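Long-range contacts in beta-fructofuranosidase (Bifidobacterium adolescentis, PDB 6NOB), which probably hydrolyses terminal beta-D-fructofuranoside bonds, such as that of sucrose, as a beta-fructofuranosidase of glycoside hydrolase family 32: residues P97-W102 / Q464-N469; C136-R141 / N215-Y220; D261-D266 / T292-S297. One frame throughout, in Å; residues are numbered along the deposited sequence.

Contact 2 is the most buried of the three. It is largely apolar and packs the sheet of strand 127-138 against the sheet of strand 216-227. Contacts 1 and 3 are partly buried, and each sets a loop against the region of a strand. Contact 1 has a cysteine laid over a tryptophan face, with one aspartate hydrogen bond. Contact 3 relies mainly on backbone oxygens, a threonine hydroxyl and two waters. Contacts 1 and 2 reach the same sheet, where strands 468-481 and 127-138 are neighbours, but their nearest atoms are about 20 Å apart. Contact 3 lies on a different sheet, its centre about 32 Å from that of contact 2.

Contact 1 (P97-W102 / Q464-N469); sequences PSDTDW and QPCLAN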
loop_
_atom_site.group_PDB
_atom_site.type_symbol
_atom_site.label_atom_id
_atom_site.label_comp_id
_atom_site.label_asym_id
_atom_site.label_seq_id
_atom_site.Cartn_x
_atom_site.Cartn_y
_atom_site.Cartn_z
ATOM N N PRO A 97 -13.910 19.211 -14.092
ATOM C CA PRO A 97 -14.214 19.423 -15.517
ATOM C C PRO A 97 -13.468 18.482 -16.448
ATOM O O PRO A 97 -13.876 18.330 -17.606
ATOM C CB PRO A 97 -13.804 20.885 -15.752
ATOM C CG PRO A 97 -13.802 21.512 -14.384
ATOM C CD PRO A 97 -13.388 20.426 -13.445
ATOM N N SER A 98 -12.390 17.847 -15.984
ATOM C CA SER A 98 -11.646 16.903 -16.811
ATOM C C SER A 98 -12.264 15.510 -16.817
ATOM O O SER A 98 -12.035 14.747 -17.762
ATOM C CB SER A 98 -10.194 16.814 -16.335
ATOM O OG SER A 98 -9.543 18.073 -16.415
ATOM N N ASP A 99 -13.038 15.162 -15.790
ATOM C CA ASP A 99 -13.684 13.851 -15.714
ATOM C C ASP A 99 -15.042 13.914 -16.417
ATOM O O ASP A 99 -16.109 13.874 -15.803
ATOM C CB ASP A 99 -13.820 13.408 -14.261
ATOM C CG ASP A 99 -12.486 13.069 -13.622
ATOM O OD1 ASP A 99 -11.578 12.598 -14.338
ATOM O OD2 ASP A 99 -12.345 13.266 -12.396
ATOM N N THR A 100 -14.981 14.013 -17.747
ATOM C CA THR A 100 -16.191 14.200 -18.540
ATOM C C THR A 100 -16.964 12.908 -18.770
ATOM O O THR A 100 -18.172 12.964 -19.024
ATOM C CB THR A 100 -15.853 14.835 -19.891
ATOM O OG1 THR A 100 -14.960 13.978 -20.612
ATOM C CG2 THR A 100 -15.202 16.197 -19.694
ATOM N N ASP A 101 -16.305 11.750 -18.691
ATOM C CA ASP A 101 -17.005 10.482 -18.851
ATOM C C ASP A 101 -17.899 10.146 -17.665
ATOM O O ASP A 101 -18.636 9.158 -17.731
ATOM C CB ASP A 101 -16.001 9.348 -19.073
ATOM C CG ASP A 101 -15.496 9.286 -20.501
ATOM O OD1 ASP A 101 -15.828 10.196 -21.291
ATOM O OD2 ASP A 101 -14.770 8.324 -20.834
ATOM N N TRP A 102 -17.855 10.934 -16.587
ATOM C CA TRP A 102 -18.700 10.708 -15.428
ATOM C C TRP A 102 -19.736 11.816 -15.292
ATOM O O TRP A 102 -19.429 12.985 -15.551
ATOM C CB TRP A 102 -17.879 10.651 -14.135
ATOM C CG TRP A 102 -17.068 9.410 -13.957
ATOM C CD1 TRP A 102 -17.236 8.213 -14.592
ATOM C CD2 TRP A 102 -15.954 9.242 -13.074
ATOM N NE1 TRP A 102 -16.293 7.312 -14.161
ATOM C CE2 TRP A 102 -15.495 7.919 -13.226
ATOM C CE3 TRP A 102 -15.301 10.083 -12.167
ATOM C CZ2 TRP A 102 -14.411 7.417 -12.508
ATOM C CZ3 TRP A 102 -14.228 9.585 -11.455
ATOM C CH2 TRP A 102 -13.792 8.263 -11.628
ATOM N N GLN A 464 -5.036 9.642 -17.322
ATOM C CA GLN A 464 -6.242 9.900 -18.096
ATOM C C GLN A 464 -7.376 10.181 -17.121
ATOM O O GLN A 464 -7.281 9.833 -15.938
ATOM C CB GLN A 464 -6.580 8.712 -19.013
ATOM C CG GLN A 464 -6.480 7.357 -18.345
ATOM C CD GLN A 464 -6.397 6.225 -19.348
ATOM O OE1 GLN A 464 -5.696 5.236 -19.132
ATOM N NE2 GLN A 464 -7.109 6.368 -20.459
ATOM N N PRO A 465 -8.444 10.833 -17.575
ATOM C CA PRO A 465 -9.551 11.150 -16.667
ATOM C C PRO A 465 -10.268 9.898 -16.183
ATOM O O PRO A 465 -10.123 8.805 -16.735
ATOM C CB PRO A 465 -10.479 12.018 -17.525
ATOM C CG PRO A 465 -9.616 12.545 -18.617
ATOM C CD PRO A 465 -8.620 11.464 -18.893
ATOM N N CYS A 466 -11.052 10.083 -15.116
ATOM C CA CYS A 466 -11.918 9.033 -14.580
ATOM C C CYS A 466 -11.128 7.767 -14.262
ATOM O O CYS A 466 -11.556 6.648 -14.557
ATOM C CB CYS A 466 -13.067 8.730 -15.543
ATOM S SG CYS A 466 -14.068 10.165 -15.998
ATOM N N LEU A 467 -9.954 7.946 -13.659
ATOM C CA LEU A 467 -9.067 6.833 -13.361
ATOM C C LEU A 467 -8.294 7.131 -12.085
ATOM O O LEU A 467 -8.059 8.291 -11.739
ATOM C CB LEU A 467 -8.083 6.573 -14.507
ATOM C CG LEU A 467 -7.489 5.168 -14.584
ATOM C CD1 LEU A 467 -8.522 4.202 -15.128
ATOM C CD2 LEU A 467 -6.225 5.147 -15.430
ATOM N N ALA A 468 -7.894 6.070 -11.394
ATOM C CA ALA A 468 -7.033 6.176 -10.229
ATOM C C ALA A 468 -5.643 5.647 -10.561
ATOM O O ALA A 468 -5.476 4.807 -11.449
ATOM C CB ALA A 468 -7.612 5.407 -9.038
ATOM N N ASN A 469 -4.646 6.158 -9.847
ATOM C CA ASN A 469 -3.279 5.651 -9.920
ATOM C C ASN A 469 -2.959 5.032 -8.565
ATOM O O ASN A 469 -2.588 5.738 -7.621
ATOM C CB ASN A 469 -2.289 6.755 -10.279
ATOM C CG ASN A 469 -0.868 6.231 -10.462
ATOM O OD1 ASN A 469 -0.501 5.180 -9.934
ATOM N ND2 ASN A 469 -0.062 6.970 -11.213
#
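D99 and P465 have the nearest CA atoms, 5.0 Å apart, and neither chain is a regular strand here: D99 is the centre of an inverse gamma turn and also begins a type I turn that ends at W102. C466 has left-handed backbone angles. Its amide N gives a hydrogen bond of 2.7 Å to D99 OD1. The N-H meets this oxygen from above the carboxylate plane, 48° out of it. The other oxygen, D99 OD2, forms a salt bridge with R127. The two carboxylate oxygens thus hold different parts of the chain.

C466 CB and SG both lie over one face of the W102 indole. C466 CB sits 3.7 Å from the centroid of the W102 six-membered ring, a CH-pi contact. C466 SG lies 3.6 Å from the centroid of the five-membered ring, a sulfur-aromatic contact. SG points away from the carbonyl carbon of its own residue (chi1 -55°), which lets CB and SG cover one ring each. The sulfur is also flanked by the D99 and D101 CB atoms, each 3.7 Å from C466 SG. The polar end of D101 turns to R114 in a salt bridge. Next to this, the P465 ring rests on the backbone of S98, with P465 CB 3.2 Å from S98 O.

The W102 ring is held at its nitrogen as well, because NE1 bonds to the carbonyl of Q110 in helix 108-112. The loop 97-102 runs from strand 91-92, in the N-terminal sheets, towards that helix. The facing segment leads into strand 468-481, which pairs in parallel with strand 127-138. The contact thus joins the link after the N-terminal sheets to the sheet of these two strands, where N469 has backbone hydrogen bonds with R127 and M129.

Contact 2 (C136-R141 / N215-Y220); sequences CQFQGR and NAIRLY
F138 and I217 pack two neighbouring sheets together, consistent with adjacent blades of the five-bladed beta-propeller of family 32. Strands 136-138 and 216-220 run nearly antiparallel, at 155°, but their axes are 8.5 Å apart and no direct hydrogen bond joins them.

The apolar packing is centred on the F138 ring. I217 CG1 lies over one face, 3.6 Å from the F138 ring centroid, in a CH-pi contact. Q139 CG covers the opposite face, so the ring is sandwiched. F138 CG is anti to the backbone N (chi1 179°), which carries the ring across to the backbone of A216. There F138 CE1 comes 3.4 Å from A216 N, near the ring plane. Deeper in, C136 SG touches I217 CD1 at 3.8 Å, and both residues also meet A199 of strand 190-202.

Two local backbone features lie beside the packing. F138 to R141 form a type I' turn that closes the hairpin to strand 141-149. N215 and A216 form a classic bulge opposite V202.

The polar contact passes through Q139. Its NE2 bonds to A214 O and to water 1, which lies 3.0 Å from Q139 NE2 and donates to N215 O.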
loop_
_atom_site.group_PDB
_atom_site.type_symbol
_atom_site.label_atom_id
_atom_site.label_comp_id
_atom_site.label_asym_id
_atom_site.label_seq_id
_atom_site.Cartn_x
_atom_site.Cartn_y
_atom_site.Cartn_z
ATOM N N CYS A 136 -5.909 -2.264 11.079
ATOM C CA CYS A 136 -6.384 -2.802 12.347
ATOM C C CYS A 136 -7.775 -3.383 12.155
ATOM O O CYS A 136 -8.455 -3.105 11.162
ATOM C CB CYS A 136 -6.388 -1.732 13.447
ATOM S SG CYS A 136 -7.510 -0.349 13.184
ATOM N N GLN A 137 -8.169 -4.231 13.100
ATOM C CA GLN A 137 -9.561 -4.609 13.286
ATOM C C GLN A 137 -10.089 -3.804 14.463
ATOM O O GLN A 137 -9.499 -3.833 15.547
ATOM C CB GLN A 137 -9.713 -6.109 13.540
ATOM C CG GLN A 137 -11.159 -6.580 13.505
ATOM C CD GLN A 137 -11.291 -8.086 13.378
ATOM O OE1 GLN A 137 -10.403 -8.836 13.786
ATOM N NE2 GLN A 137 -12.407 -8.536 12.814
ATOM N N PHE A 138 -11.174 -3.068 14.246
ATOM C CA PHE A 138 -11.705 -2.164 15.259
ATOM C C PHE A 138 -13.216 -2.313 15.320
ATOM O O PHE A 138 -13.907 -2.030 14.337
ATOM C CB PHE A 138 -11.316 -0.714 14.952
ATOM C CG PHE A 138 -11.858 0.275 15.936
ATOM C CD1 PHE A 138 -11.437 0.261 17.256
ATOM C CD2 PHE A 138 -12.785 1.224 15.540
ATOM C CE1 PHE A 138 -11.936 1.173 18.166
ATOM C CE2 PHE A 138 -13.288 2.140 16.446
ATOM C CZ PHE A 138 -12.862 2.116 17.759
ATOM N N GLN A 139 -13.719 -2.752 16.475
ATOM C CA GLN A 139 -15.153 -2.871 16.729
ATOM C C GLN A 139 -15.851 -3.640 15.608
ATOM O O GLN A 139 -16.862 -3.204 15.052
ATOM C CB GLN A 139 -15.788 -1.492 16.935
ATOM C CG GLN A 139 -15.473 -0.876 18.296
ATOM C CD GLN A 139 -15.876 0.584 18.403
ATOM O OE1 GLN A 139 -16.452 1.151 17.478
ATOM N NE2 GLN A 139 -15.571 1.200 19.540
ATOM N N GLY A 140 -15.277 -4.793 15.260
ATOM C CA GLY A 140 -15.869 -5.692 14.294
ATOM C C GLY A 140 -15.541 -5.415 12.842
ATOM O O GLY A 140 -15.925 -6.213 11.978
ATOM N N ARG A 141 -14.847 -4.323 12.536
ATOM C CA ARG A 141 -14.560 -3.957 11.158
ATOM C C ARG A 141 -13.058 -3.880 10.923
ATOM O O ARG A 141 -12.285 -3.543 11.825
ATOM C CB ARG A 141 -15.198 -2.612 10.798
ATOM C CG ARG A 141 -16.706 -2.564 10.964
ATOM C CD ARG A 141 -17.220 -1.152 10.742
ATOM N NE ARG A 141 -18.416 -0.867 11.529
ATOM C CZ ARG A 141 -19.649 -0.870 11.035
ATOM N NH1 ARG A 141 -20.681 -0.600 11.823
ATOM N NH2 ARG A 141 -19.850 -1.142 9.751
ATOM N N ASN A 215 -12.090 1.118 22.410
ATOM C CA ASN A 215 -12.884 2.335 22.400
ATOM C C ASN A 215 -12.419 3.350 21.370
ATOM O O ASN A 215 -13.181 4.267 21.047
ATOM C CB ASN A 215 -12.867 2.993 23.786
ATOM C CG ASN A 215 -13.664 2.211 24.806
ATOM O OD1 ASN A 215 -13.104 1.620 25.731
ATOM N ND2 ASN A 215 -14.983 2.194 24.639
ATOM N N ALA A 216 -11.201 3.207 20.852
ATOM C CA ALA A 216 -10.664 4.130 19.865
ATOM C C ALA A 216 -9.489 3.469 19.160
ATOM O O ALA A 216 -8.900 2.506 19.661
ATOM C CB ALA A 216 -10.225 5.452 20.506
ATOM N N ILE A 217 -9.166 3.995 17.982
ATOM C CA ILE A 217 -7.947 3.643 17.261
ATOM C C ILE A 217 -6.923 4.733 17.530
ATOM O O ILE A 217 -7.181 5.914 17.261
ATOM C CB ILE A 217 -8.192 3.504 15.750
ATOM C CG1 ILE A 217 -9.340 2.546 15.446
ATOM C CG2 ILE A 217 -6.920 3.051 15.045
ATOM C CD1 ILE A 217 -9.769 2.589 13.989
ATOM N N ARG A 218 -5.762 4.354 18.050
ATOM C CA ARG A 218 -4.638 5.271 18.149
ATOM C C ARG A 218 -3.718 5.057 16.956
ATOM O O ARG A 218 -3.273 3.933 16.698
ATOM C CB ARG A 218 -3.859 5.092 19.454
ATOM C CG ARG A 218 -2.695 6.070 19.572
ATOM C CD ARG A 218 -2.200 6.239 21.000
ATOM N NE ARG A 218 -3.174 6.900 21.867
ATOM C CZ ARG A 218 -3.449 8.201 21.835
ATOM N NH1 ARG A 218 -2.839 8.995 20.961
ATOM N NH2 ARG A 218 -4.344 8.710 22.672
ATOM N N LEU A 219 -3.440 6.133 16.231
ATOM C CA LEU A 219 -2.570 6.090 15.070
ATOM C C LEU A 219 -1.249 6.761 15.396
ATOM O O LEU A 219 -1.212 7.760 16.119
ATOM C CB LEU A 219 -3.230 6.768 13.871
ATOM C CG LEU A 219 -4.550 6.049 13.602
ATOM C CD1 LEU A 219 -5.719 7.018 13.619
ATOM C CD2 LEU A 219 -4.484 5.264 12.307
ATOM N N TYR A 220 -0.166 6.181 14.884
ATOM C CA TYR A 220 1.163 6.777 14.930
ATOM C C TYR A 220 1.629 6.943 13.492
ATOM O O TYR A 220 1.704 5.958 12.752
ATOM C CB TYR A 220 2.143 5.900 15.715
ATOM C CG TYR A 220 1.812 5.753 17.184
ATOM C CD1 TYR A 220 2.350 6.626 18.122
ATOM C CD2 TYR A 220 0.978 4.735 17.636
ATOM C CE1 TYR A 220 2.061 6.498 19.466
ATOM C CE2 TYR A 220 0.680 4.600 18.982
ATOM C CZ TYR A 220 1.227 5.485 19.891
ATOM O OH TYR A 220 0.945 5.363 21.234
HETATM O O HOH W 1 -16.108 3.970 20.467
#

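Contact 3 (D261-D266 / T292-S297); sequences DDFGYD and TNLPVS
G264 and N293 hold the loop 261-266 to the edge of strand 292-295, and the touching parts run in roughly opposite directions, 150° apart. Direct hydrogen bonds join them. G264 N donates to N293 O at 3.1 Å. T292 OG1 donates to D266 O at 2.7 Å and comes to that carbonyl almost head-on. With OG1 anti to the backbone N (chi1 -173°), the threonine hydroxyl is placed against the D266 carbonyl. T292 CA adds a CA-H...O contact to the same D266 oxygen.

Two waters extend this polar seam. Water 2 donates to D262 O and, weakly, to N293 O, and accepts weakly from N293 ND2. Water 3 accepts from D266 N and donates to D266 OD2 at 2.6 Å and to N293 OD1. N293 is thus reached by water on both its backbone and its side chain. Its amide folds back over the glycine, with N293 ND2 3.5 Å from G264 CA. The chi1 of 51° brings it there.

Van der Waals packing lies towards the far end of the strand. The D262 side chain crosses the P295 ring at about a right angle, and D262 CB is 3.7 Å from P295 CG. P295 CD also rests on the D262 carbonyl, 3.3 Å from D262 O. F263 and L294 lie side by side, with F263 CD1 4.0 Å from L294 CD2.

Behind them, the F263 ring meets Y358 and F267 edge-to-face. D266 OD1 forms a salt bridge with R268 and OD2 one with R372. R268 opens strand 268-273 and belongs to the Arg-Asp-Pro motif of the family. That strand pairs with strand 285-295, which on its other side pairs with strand 337-347. The loop runs alongside the end of strand 285-295, then enters 268-273, an outermost strand of the sheet.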
loop_
_atom_site.group_PDB
_atom_site.type_symbol
_atom_site.label_atom_id
_atom_site.label_comp_id
_atom_site.label_asym_id
_atom_site.label_seq_id
_atom_site.Cartn_x
_atom_site.Cartn_y
_atom_site.Cartn_z
ATOM N N ASP A 261 21.744 13.789 15.768
ATOM C CA ASP A 261 22.066 14.304 14.442
ATOM C C ASP A 261 22.616 13.243 13.499
ATOM O O ASP A 261 22.719 13.509 12.297
ATOM C CB ASP A 261 23.064 15.458 14.559
ATOM C CG ASP A 261 22.457 16.692 15.200
ATOM O OD1 ASP A 261 21.219 16.853 15.138
ATOM O OD2 ASP A 261 23.220 17.503 15.768
ATOM N N ASP A 262 22.971 12.058 13.996
ATOM C CA ASP A 262 23.457 10.996 13.127
ATOM C C ASP A 262 22.336 10.156 12.527
ATOM O O ASP A 262 22.596 9.372 11.607
ATOM C CB ASP A 262 24.436 10.093 13.886
ATOM C CG ASP A 262 25.837 10.677 13.947
ATOM O OD1 ASP A 262 26.150 11.581 13.140
ATOM O OD2 ASP A 262 26.628 10.233 14.805
ATOM N N PHE A 263 21.108 10.287 13.029
ATOM C CA PHE A 263 19.958 9.747 12.319
ATOM C C PHE A 263 19.899 10.359 10.927
ATOM O O PHE A 263 20.161 11.552 10.746
ATOM C CB PHE A 263 18.657 10.067 13.066
ATOM C CG PHE A 263 18.272 9.054 14.113
ATOM C CD1 PHE A 263 19.173 8.660 15.087
ATOM C CD2 PHE A 263 16.984 8.530 14.147
ATOM C CE1 PHE A 263 18.810 7.743 16.059
ATOM C CE2 PHE A 263 16.612 7.612 15.116
ATOM C CZ PHE A 263 17.526 7.221 16.076
ATOM N N GLY A 264 19.565 9.542 9.935
ATOM C CA GLY A 264 19.240 10.095 8.635
ATOM C C GLY A 264 18.033 11.008 8.720
ATOM O O GLY A 264 17.138 10.815 9.544
ATOM N N TYR A 265 18.022 12.037 7.870
ATOM C CA TYR A 265 16.849 12.900 7.793
ATOM C C TYR A 265 15.602 12.104 7.430
ATOM O O TYR A 265 14.502 12.428 7.893
ATOM C CB TYR A 265 17.087 14.023 6.786
ATOM C CG TYR A 265 18.099 15.043 7.252
ATOM C CD1 TYR A 265 18.030 15.585 8.531
ATOM C CD2 TYR A 265 19.128 15.461 6.416
ATOM C CE1 TYR A 265 18.959 16.519 8.963
ATOM C CE2 TYR A 265 20.060 16.388 6.838
ATOM C CZ TYR A 265 19.970 16.915 8.110
ATOM O OH TYR A 265 20.895 17.842 8.530
ATOM N N ASP A 266 15.754 11.065 6.610
ATOM C CA ASP A 266 14.685 10.099 6.391
ATOM C C ASP A 266 14.458 9.308 7.676
ATOM O O ASP A 266 15.337 8.558 8.115
ATOM C CB ASP A 266 15.047 9.162 5.241
ATOM C CG ASP A 266 15.316 9.904 3.944
ATOM O OD1 ASP A 266 14.348 10.421 3.349
ATOM O OD2 ASP A 266 16.493 9.968 3.521
ATOM N N THR A 292 14.995 4.411 8.891
ATOM C CA THR A 292 16.005 5.451 8.730
ATOM C C THR A 292 17.307 4.799 8.270
ATOM O O THR A 292 17.323 3.647 7.824
ATOM C CB THR A 292 16.198 6.242 10.028
ATOM O OG1 THR A 292 17.078 7.346 9.785
ATOM C CG2 THR A 292 16.793 5.360 11.115
ATOM N N ASN A 293 18.402 5.552 8.366
ATOM C CA ASN A 293 19.740 5.035 8.120
ATOM C C ASN A 293 20.665 5.558 9.210
ATOM O O ASN A 293 20.422 6.617 9.792
ATOM C CB ASN A 293 20.265 5.431 6.728
ATOM C CG ASN A 293 20.133 6.923 6.454
ATOM O OD1 ASN A 293 19.139 7.377 5.886
ATOM N ND2 ASN A 293 21.141 7.691 6.855
ATOM N N LEU A 294 21.723 4.805 9.487
ATOM C CA LEU A 294 22.661 5.173 10.534
ATOM C C LEU A 294 24.083 5.103 10.005
ATOM O O LEU A 294 24.358 4.377 9.044
ATOM C CB LEU A 294 22.512 4.252 11.757
ATOM C CG LEU A 294 21.218 4.429 12.561
ATOM C CD1 LEU A 294 21.080 3.354 13.633
ATOM C CD2 LEU A 294 21.155 5.819 13.179
ATOM N N PRO A 295 25.007 5.862 10.596
ATOM C CA PRO A 295 26.410 5.773 10.170
ATOM C C PRO A 295 26.963 4.378 10.418
ATOM O O PRO A 295 26.764 3.796 11.486
ATOM C CB PRO A 295 27.119 6.824 11.035
ATOM C CG PRO A 295 26.040 7.718 11.542
ATOM C CD PRO A 295 24.806 6.879 11.643
ATOM N N VAL A 296 27.671 3.845 9.419
ATOM C CA VAL A 296 28.270 2.525 9.564
ATOM C C VAL A 296 29.305 2.509 10.678
ATOM O O VAL A 296 29.636 1.436 11.198
ATOM C CB VAL A 296 28.882 2.053 8.227
ATOM C CG1 VAL A 296 27.818 2.020 7.138
ATOM C CG2 VAL A 296 30.051 2.941 7.824
ATOM N N SER A 297 29.821 3.678 11.069
ATOM C CA SER A 297 30.748 3.762 12.191
ATOM C C SER A 297 30.100 3.393 13.520
ATOM O O SER A 297 30.821 3.178 14.500
ATOM C CB SER A 297 31.341 5.170 12.274
ATOM O OG SER A 297 30.321 6.151 12.335
HETATM O O HOH W 2 22.747 8.243 8.837
HETATM O O HOH W 3 18.431 10.216 5.257
#